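Glycosyl hydrolase family 26 (Bacteroides ovatus, PDB 4ZXO) hydrolyses beta-mannan chains, probably galactomannan, as a family 26 glycoside hydrolase with a TIM-barrel fold. Local coordinates at residues Asn18-Glu23 with Asp263-Leu268; Lys25-Gly30 with Tyr293-Val298; Phe63-Ile68 with Val79-Leu84. All coordinates share one frame; numbering follows the deposited sequence. Where two conformers were deposited one is given.

Interaction 1 of 3, residues Asn18-Glu23 with Asp263-Leu268; sequences NLKQAE and DKPIAL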
# COMPACT_ATOMS: atom_id res chain seq x y z
N ASN A 18 10.19 -3.73 -12.96
CA ASN A 18 10.07 -5.07 -12.42
C ASN A 18 8.63 -5.37 -11.98
O ASN A 18 8.15 -6.50 -12.16
CB ASN A 18 11.11 -5.25 -11.29
CG ASN A 18 12.51 -5.51 -11.86
OD1 ASN A 18 12.68 -6.49 -12.60
ND2 ASN A 18 13.44 -4.62 -11.65
N LEU A 19 7.90 -4.36 -11.48
CA LEU A 19 6.47 -4.57 -11.18
C LEU A 19 5.72 -4.93 -12.46
O LEU A 19 4.80 -5.77 -12.45
CB LEU A 19 5.86 -3.32 -10.55
CG LEU A 19 6.42 -3.01 -9.15
CD1 LEU A 19 5.75 -1.75 -8.57
CD2 LEU A 19 6.24 -4.20 -8.20
N LYS A 20 6.16 -4.36 -13.58
CA LYS A 20 5.51 -4.62 -14.86
C LYS A 20 5.79 -6.01 -15.43
O LYS A 20 5.16 -6.40 -16.39
CB LYS A 20 5.88 -3.55 -15.90
CG LYS A 20 5.16 -2.25 -15.63
CD LYS A 20 5.77 -1.15 -16.50
CE LYS A 20 5.04 0.20 -16.23
NZ LYS A 20 3.67 0.60 -16.89
N GLN A 21 6.72 -6.77 -14.87
CA GLN A 21 6.89 -8.13 -15.38
C GLN A 21 6.38 -9.16 -14.38
O GLN A 21 6.77 -10.31 -14.40
CB GLN A 21 8.34 -8.42 -15.78
CG GLN A 21 9.32 -8.31 -14.69
CD GLN A 21 10.71 -8.71 -15.18
OE1 GLN A 21 10.85 -9.29 -16.27
NE2 GLN A 21 11.75 -8.38 -14.40
N ALA A 22 5.42 -8.74 -13.56
CA ALA A 22 4.76 -9.65 -12.63
C ALA A 22 4.27 -10.96 -13.23
O ALA A 22 4.32 -11.99 -12.58
CB ALA A 22 3.58 -8.94 -11.98
N GLU A 23 3.72 -10.91 -14.45
CA GLU A 23 3.18 -12.12 -15.04
C GLU A 23 4.28 -13.19 -15.11
O GLU A 23 4.03 -14.41 -14.90
CB GLU A 23 2.58 -11.82 -16.40
CG GLU A 23 1.88 -13.01 -17.00
CD GLU A 23 0.83 -12.58 -17.99
OE1 GLU A 23 1.15 -11.72 -18.84
OE2 GLU A 23 -0.32 -13.07 -17.88
N ASP A 263 -1.82 0.36 -19.51
CA ASP A 263 -0.42 -0.08 -19.31
C ASP A 263 0.12 0.26 -17.91
O ASP A 263 1.15 0.94 -17.76
CB ASP A 263 0.52 0.51 -20.38
CG ASP A 263 1.84 -0.17 -20.43
OD1 ASP A 263 1.94 -1.36 -20.03
OD2 ASP A 263 2.80 0.46 -20.94
N LYS A 264 -0.57 -0.25 -16.90
CA LYS A 264 -0.14 -0.11 -15.51
C LYS A 264 -0.08 -1.48 -14.92
O LYS A 264 -0.97 -2.29 -15.19
CB LYS A 264 -1.13 0.73 -14.67
CG LYS A 264 -1.41 2.11 -15.28
CD LYS A 264 -0.17 3.00 -15.28
CE LYS A 264 -0.52 4.43 -15.74
NZ LYS A 264 0.76 5.20 -15.97
N PRO A 265 0.91 -1.73 -14.04
CA PRO A 265 0.91 -2.94 -13.21
C PRO A 265 -0.22 -2.83 -12.19
O PRO A 265 -0.65 -1.72 -11.88
CB PRO A 265 2.28 -2.89 -12.53
CG PRO A 265 2.61 -1.47 -12.46
CD PRO A 265 2.01 -0.82 -13.68
N ILE A 266 -0.60 -3.97 -11.64
CA ILE A 266 -1.72 -4.05 -10.73
C ILE A 266 -1.31 -4.73 -9.42
O ILE A 266 -0.30 -5.46 -9.36
CB ILE A 266 -2.90 -4.81 -11.38
CG1 ILE A 266 -2.54 -6.29 -11.59
CG2 ILE A 266 -3.33 -4.08 -12.68
CD1 ILE A 266 -3.71 -7.11 -12.12
N ALA A 267 -2.07 -4.48 -8.38
CA ALA A 267 -1.76 -5.05 -7.10
C ALA A 267 -2.99 -5.15 -6.20
O ALA A 267 -3.89 -4.32 -6.29
CB ALA A 267 -0.66 -4.21 -6.37
N LEU A 268 -2.99 -6.14 -5.33
CA LEU A 268 -3.99 -6.22 -4.28
C LEU A 268 -3.36 -5.55 -3.06
O LEU A 268 -2.54 -6.13 -2.36
CB LEU A 268 -4.38 -7.68 -4.04
CG LEU A 268 -5.41 -7.97 -2.94
CD1 LEU A 268 -6.71 -7.14 -3.01
CD2 LEU A 268 -5.74 -9.45 -2.96
O HOH W 1 2.10 -2.02 -17.21
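Lys20 reaches across the ring of Pro265 to the backbone of Asp263, just past the end of helix 241-262. Its first step, with CG beside the backbone N and opposite the carbonyl carbon (chi1 -75°), turns the chain toward the proline ring: CB itself has no near partner across the contact, CG sits 4.0 Å from CD of Pro265, and CD carries the extended chain onward. CE again comes close to Pro265 CD, so the aliphatic shaft crosses the proline ring at a slant. A bend at the last torsion (chi4 -82°) then brings NZ to 2.7 Å from the backbone O of Asp263, although the angle there is too poor for a hydrogen bond. The ammonium's defined link is to a water: NZ donates to it, and the water lies 2.9 Å from Asp263 OD1 and donates to that oxygen. The carboxylate and NZ carry opposite charges but stand 4.1 Å apart (OD1 to NZ), too far for a salt bridge.

Asp263 closes helix 241-262 with a Schellman motif, and from it the chain runs through Pro265 into strand 266-271 of the TIM barrel; the partner segment spans a type I turn, Leu19 to Ala22, between helices 10-19 and 22-25. Deeper in, the proline's CB lies 3.8 Å from Leu19 O and 4.1 Å from Leu19 CB. That carbonyl also accepts from Ala22 N in the turn and from Ser296 OG of the adjoining strand. Within the turn segment, Gln21 NE2 donates to Asn18 OD1 in the plane of that carbonyl.

Interaction 2 of 3, residues Lys25-Gly30 with Tyr293-Val298; sequences KGILFG and YPLSYV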
# COMPACT_ATOMS: atom_id res chain seq x y z
N LYS A 25 7.23 -13.17 -13.21
CA LYS A 25 8.04 -13.37 -11.99
C LYS A 25 7.24 -13.90 -10.81
O LYS A 25 7.79 -14.56 -9.94
CB LYS A 25 8.71 -12.05 -11.56
CG LYS A 25 9.64 -11.39 -12.61
CD LYS A 25 10.86 -12.23 -12.89
CE LYS A 25 11.86 -12.14 -11.77
NZ LYS A 25 13.15 -12.87 -12.15
N GLY A 26 5.96 -13.54 -10.73
CA GLY A 26 5.15 -13.96 -9.59
C GLY A 26 4.66 -12.75 -8.81
O GLY A 26 4.82 -11.61 -9.27
N ILE A 27 4.10 -13.03 -7.65
CA ILE A 27 3.40 -12.04 -6.82
C ILE A 27 4.17 -11.82 -5.53
O ILE A 27 4.29 -12.75 -4.73
CB ILE A 27 1.98 -12.52 -6.46
CG1 ILE A 27 1.16 -12.94 -7.68
CG2 ILE A 27 1.24 -11.39 -5.73
CD1 ILE A 27 -0.18 -13.58 -7.35
N LEU A 28 4.70 -10.62 -5.30
CA LEU A 28 5.35 -10.36 -4.00
C LEU A 28 4.37 -10.41 -2.88
O LEU A 28 3.30 -9.85 -3.00
CB LEU A 28 6.02 -8.98 -4.01
CG LEU A 28 7.19 -8.82 -5.01
CD1 LEU A 28 7.39 -7.31 -5.37
CD2 LEU A 28 8.45 -9.44 -4.43
N PHE A 29 4.73 -11.06 -1.78
CA PHE A 29 3.87 -11.06 -0.62
C PHE A 29 4.21 -9.94 0.33
O PHE A 29 5.40 -9.73 0.64
CB PHE A 29 3.97 -12.38 0.13
CG PHE A 29 2.98 -12.45 1.28
CD1 PHE A 29 1.61 -12.67 1.03
CD2 PHE A 29 3.38 -12.22 2.58
CE1 PHE A 29 0.67 -12.69 2.10
CE2 PHE A 29 2.44 -12.24 3.63
CZ PHE A 29 1.10 -12.48 3.40
N GLY A 30 3.17 -9.26 0.86
CA GLY A 30 3.34 -8.09 1.69
C GLY A 30 2.64 -8.15 3.04
O GLY A 30 1.61 -8.82 3.19
N TYR A 293 -4.36 -14.03 -11.67
CA TYR A 293 -4.23 -12.64 -12.12
C TYR A 293 -2.80 -12.21 -12.01
O TYR A 293 -2.09 -12.64 -11.11
CB TYR A 293 -5.11 -11.71 -11.27
CG TYR A 293 -6.56 -12.09 -11.29
CD1 TYR A 293 -7.40 -11.68 -12.36
CD2 TYR A 293 -7.11 -12.88 -10.28
CE1 TYR A 293 -8.71 -12.04 -12.39
CE2 TYR A 293 -8.43 -13.27 -10.35
CZ TYR A 293 -9.22 -12.82 -11.36
OH TYR A 293 -10.56 -13.19 -11.42
N PRO A 294 -2.38 -11.31 -12.90
CA PRO A 294 -0.96 -10.89 -12.96
C PRO A 294 -0.60 -9.85 -11.91
O PRO A 294 -0.12 -8.77 -12.23
CB PRO A 294 -0.80 -10.32 -14.37
CG PRO A 294 -2.26 -9.79 -14.70
CD PRO A 294 -3.20 -10.73 -13.99
N LEU A 295 -0.85 -10.18 -10.66
CA LEU A 295 -0.60 -9.21 -9.61
C LEU A 295 0.89 -9.01 -9.39
O LEU A 295 1.67 -9.99 -9.33
CB LEU A 295 -1.18 -9.67 -8.28
CG LEU A 295 -2.68 -9.92 -8.29
CD1 LEU A 295 -3.10 -10.24 -6.84
CD2 LEU A 295 -3.43 -8.71 -8.74
N SER A 296 1.30 -7.75 -9.17
CA SER A 296 2.69 -7.50 -8.80
C SER A 296 2.95 -7.79 -7.34
O SER A 296 4.07 -8.18 -6.97
CB SER A 296 3.10 -6.07 -9.08
OG SER A 296 2.96 -5.79 -10.44
N TYR A 297 1.93 -7.55 -6.49
CA TYR A 297 2.06 -7.87 -5.09
C TYR A 297 0.67 -7.99 -4.46
O TYR A 297 -0.34 -7.57 -5.05
CB TYR A 297 2.92 -6.86 -4.31
CG TYR A 297 2.49 -5.39 -4.30
CD1 TYR A 297 1.76 -4.83 -3.24
CD2 TYR A 297 2.85 -4.56 -5.37
CE1 TYR A 297 1.44 -3.44 -3.25
CE2 TYR A 297 2.55 -3.24 -5.39
CZ TYR A 297 1.85 -2.67 -4.35
OH TYR A 297 1.55 -1.32 -4.49
N VAL A 298 0.64 -8.64 -3.29
CA VAL A 298 -0.57 -8.78 -2.47
C VAL A 298 -0.14 -8.48 -1.06
O VAL A 298 0.85 -9.07 -0.58
CB VAL A 298 -1.19 -10.22 -2.54
CG1 VAL A 298 -0.23 -11.30 -2.19
CG2 VAL A 298 -2.41 -10.33 -1.59
O HOH W 2 6.00 -9.20 -8.71
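This is a parallel strand-to-strand contact in the wall of the barrel, where strand 27-32 lies beside strand 295-300, with Leu28 opposite Tyr297 and Phe29 opposite Val298. Three backbone bonds carry it. Leu28 N donates to Ser296 O at 3.0 Å; Val298 N donates to Leu28 O at 2.9 Å; Gly30 N donates to Val298 O at 2.7 Å, more bent at the hydrogen (134°). Leu28 O also receives a CA-H contact from Tyr297, 3.1 Å from its CA. Just before the first bond, a water donates to both Gly26 O and Ser296 O.

The pairing joins the first strand of the TIM barrel, 27-32, to the eighth, 295-300, and so closes the cylinder. Ile27 fills the side toward helix 281-290: its CG2, opposite the backbone N, lies 3.7 Å from Tyr297 CA and 3.8 Å from Val298 CG1, while CG1 rests 3.4 Å from Leu295 O. Val298 CG1 meets the Phe29 ring obliquely, 4.0 Å from its CD1; that ring also packs against Phe324 and Phe335. On the other face of the sheet the side chains of Leu28 and Tyr297 meet at their CB atoms, the tyrosine ring turning off toward Ala267 and Thr269 of strand 266-271.

Interaction 3 of 3, residues Phe63-Ile68 with Val79-Leu84; sequences FDLGEI and VSFAHL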
# COMPACT_ATOMS: atom_id res chain seq x y z
N PHE A 63 4.03 0.75 5.59
CA PHE A 63 3.95 1.49 6.83
C PHE A 63 3.07 2.70 6.56
O PHE A 63 2.76 2.98 5.41
CB PHE A 63 5.35 1.94 7.34
CG PHE A 63 6.36 0.81 7.42
CD1 PHE A 63 6.46 -0.00 8.57
CD2 PHE A 63 7.18 0.55 6.34
CE1 PHE A 63 7.36 -1.03 8.61
CE2 PHE A 63 8.13 -0.48 6.36
CZ PHE A 63 8.21 -1.29 7.50
N ASP A 64 2.69 3.43 7.61
CA ASP A 64 1.77 4.57 7.42
C ASP A 64 2.40 5.85 7.88
O ASP A 64 3.11 5.88 8.88
CB ASP A 64 0.47 4.31 8.17
CG ASP A 64 -0.71 5.09 7.57
OD1 ASP A 64 -1.39 4.52 6.69
OD2 ASP A 64 -0.89 6.30 7.88
N LEU A 65 2.16 6.91 7.10
CA LEU A 65 2.69 8.24 7.44
C LEU A 65 1.67 9.13 8.18
O LEU A 65 1.97 10.28 8.47
CB LEU A 65 3.20 8.95 6.20
CG LEU A 65 4.33 8.23 5.50
CD1 LEU A 65 4.82 9.05 4.29
CD2 LEU A 65 5.49 7.86 6.47
N GLY A 66 0.50 8.60 8.51
CA GLY A 66 -0.50 9.39 9.20
C GLY A 66 0.08 10.06 10.43
O GLY A 66 0.75 9.40 11.25
N GLU A 67 -0.20 11.36 10.53
CA GLU A 67 0.25 12.32 11.58
C GLU A 67 1.63 12.88 11.34
O GLU A 67 2.06 13.76 12.07
CB GLU A 67 0.13 11.74 13.01
CG GLU A 67 -1.31 11.36 13.33
CD GLU A 67 -1.52 11.04 14.79
OE1 GLU A 67 -0.66 11.34 15.65
OE2 GLU A 67 -2.59 10.52 15.11
N ILE A 68 2.33 12.49 10.27
CA ILE A 68 3.57 13.21 9.94
C ILE A 68 3.27 14.67 9.72
O ILE A 68 4.10 15.54 10.06
CB ILE A 68 4.32 12.58 8.73
CG1 ILE A 68 5.82 13.03 8.76
CG2 ILE A 68 3.60 12.93 7.40
CD1 ILE A 68 6.72 12.11 8.02
N VAL A 79 4.30 4.50 16.04
CA VAL A 79 5.63 4.09 15.61
C VAL A 79 6.42 5.32 15.21
O VAL A 79 5.91 6.18 14.47
CB VAL A 79 5.58 3.14 14.39
CG1 VAL A 79 6.99 2.68 14.04
CG2 VAL A 79 4.72 1.90 14.73
N SER A 80 7.66 5.46 15.71
CA SER A 80 8.34 6.72 15.44
C SER A 80 8.74 6.80 13.96
O SER A 80 9.04 5.78 13.34
CB SER A 80 9.60 6.90 16.31
OG SER A 80 10.62 5.95 15.92
N PHE A 81 8.79 8.00 13.43
CA PHE A 81 9.24 8.18 12.07
C PHE A 81 10.69 7.78 11.94
O PHE A 81 11.10 7.28 10.88
CB PHE A 81 8.99 9.62 11.61
CG PHE A 81 7.53 9.95 11.55
CD1 PHE A 81 6.71 9.26 10.67
CD2 PHE A 81 6.96 10.88 12.42
CE1 PHE A 81 5.35 9.50 10.63
CE2 PHE A 81 5.59 11.11 12.43
CZ PHE A 81 4.77 10.41 11.50
N ALA A 82 11.50 7.98 12.98
CA ALA A 82 12.90 7.58 12.87
C ALA A 82 13.00 6.03 12.79
O ALA A 82 13.86 5.48 12.06
CB ALA A 82 13.70 8.11 14.05
N HIS A 83 12.10 5.32 13.49
CA HIS A 83 12.06 3.84 13.33
C HIS A 83 11.56 3.43 11.96
O HIS A 83 12.15 2.53 11.32
CB HIS A 83 11.15 3.18 14.37
CG HIS A 83 11.86 2.84 15.65
ND1 HIS A 83 11.22 2.89 16.87
CD2 HIS A 83 13.11 2.34 15.87
CE1 HIS A 83 12.06 2.46 17.81
NE2 HIS A 83 13.23 2.15 17.24
N LEU A 84 10.50 4.09 11.45
CA LEU A 84 10.03 3.77 10.09
C LEU A 84 11.18 3.92 9.10
O LEU A 84 11.37 3.08 8.20
CB LEU A 84 8.89 4.70 9.65
CG LEU A 84 7.59 4.49 10.43
CD1 LEU A 84 6.48 5.39 9.86
CD2 LEU A 84 7.14 3.03 10.36
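The Phe81 ring has Ile68 lying over one face, with CG1 4.0 Å from the ring centroid and only 12° off its normal, a CH-pi contact, and CD1 of the same isoleucine over that face too. At the ring's edge, near its plane, comes the backbone O of Gly66. The CZ corner is the tightest point, 3.4 Å from Ile68 CA, while Leu65 O and Glu67 C approach obliquely. Ile68 reaches the face because its CG1 branch runs opposite the backbone N (chi1 -160°), which lays CG1 and CD1 across the ring. The second ring, Phe63, is met obliquely by Leu84: Phe63 CD1 lies 3.6 Å from Leu84 CD2. The other methyl of Leu84, CD1, sits 3.5 Å from Asp64 O and also touches Leu65 CD2.

The segments belong to a beta-alpha-beta unit: strand 60-64 ends, the chain loops out, and helix 81-93 returns over it toward strand 97-101. Ser80 caps the helix, its OG accepting from His83 N at 2.9 Å. On the other segment Leu65 to Ile68 form a type II turn, whose start is fixed by an Asx turn: Gly66 N donates to Asp64 OD2 on its anti side, somewhat out of the carboxylate plane. The other carboxylate oxygen, OD1, accepts from Ser101 and His103. No hydrogen bond runs directly between the two segments, though Asn75 bonds to both; the helix start meets the strand's exit through apolar and aromatic packing, which depends on shape fit instead of bond direction.

Interactions 1 and 2 are neighbours, their centres about 8 Å apart: interaction 1 packs against strand 295-300, which interaction 2 contains, and the two meet at Ser296, whose backbone N bonds to Ile266 O. Interaction 2 is largely buried and relies on backbone hydrogen bonds inside the barrel sheet. Interaction 1, at the turns between helices and the start of a strand, is partly exposed and mixes proline packing with a water-bridged lysine and aspartate. Interaction 3 lies on the far side of the chain's centre, about 25 Å from interaction 2 between centres; it is buried like that contact, but joins helix to strand through side chains. All three reach one sheet.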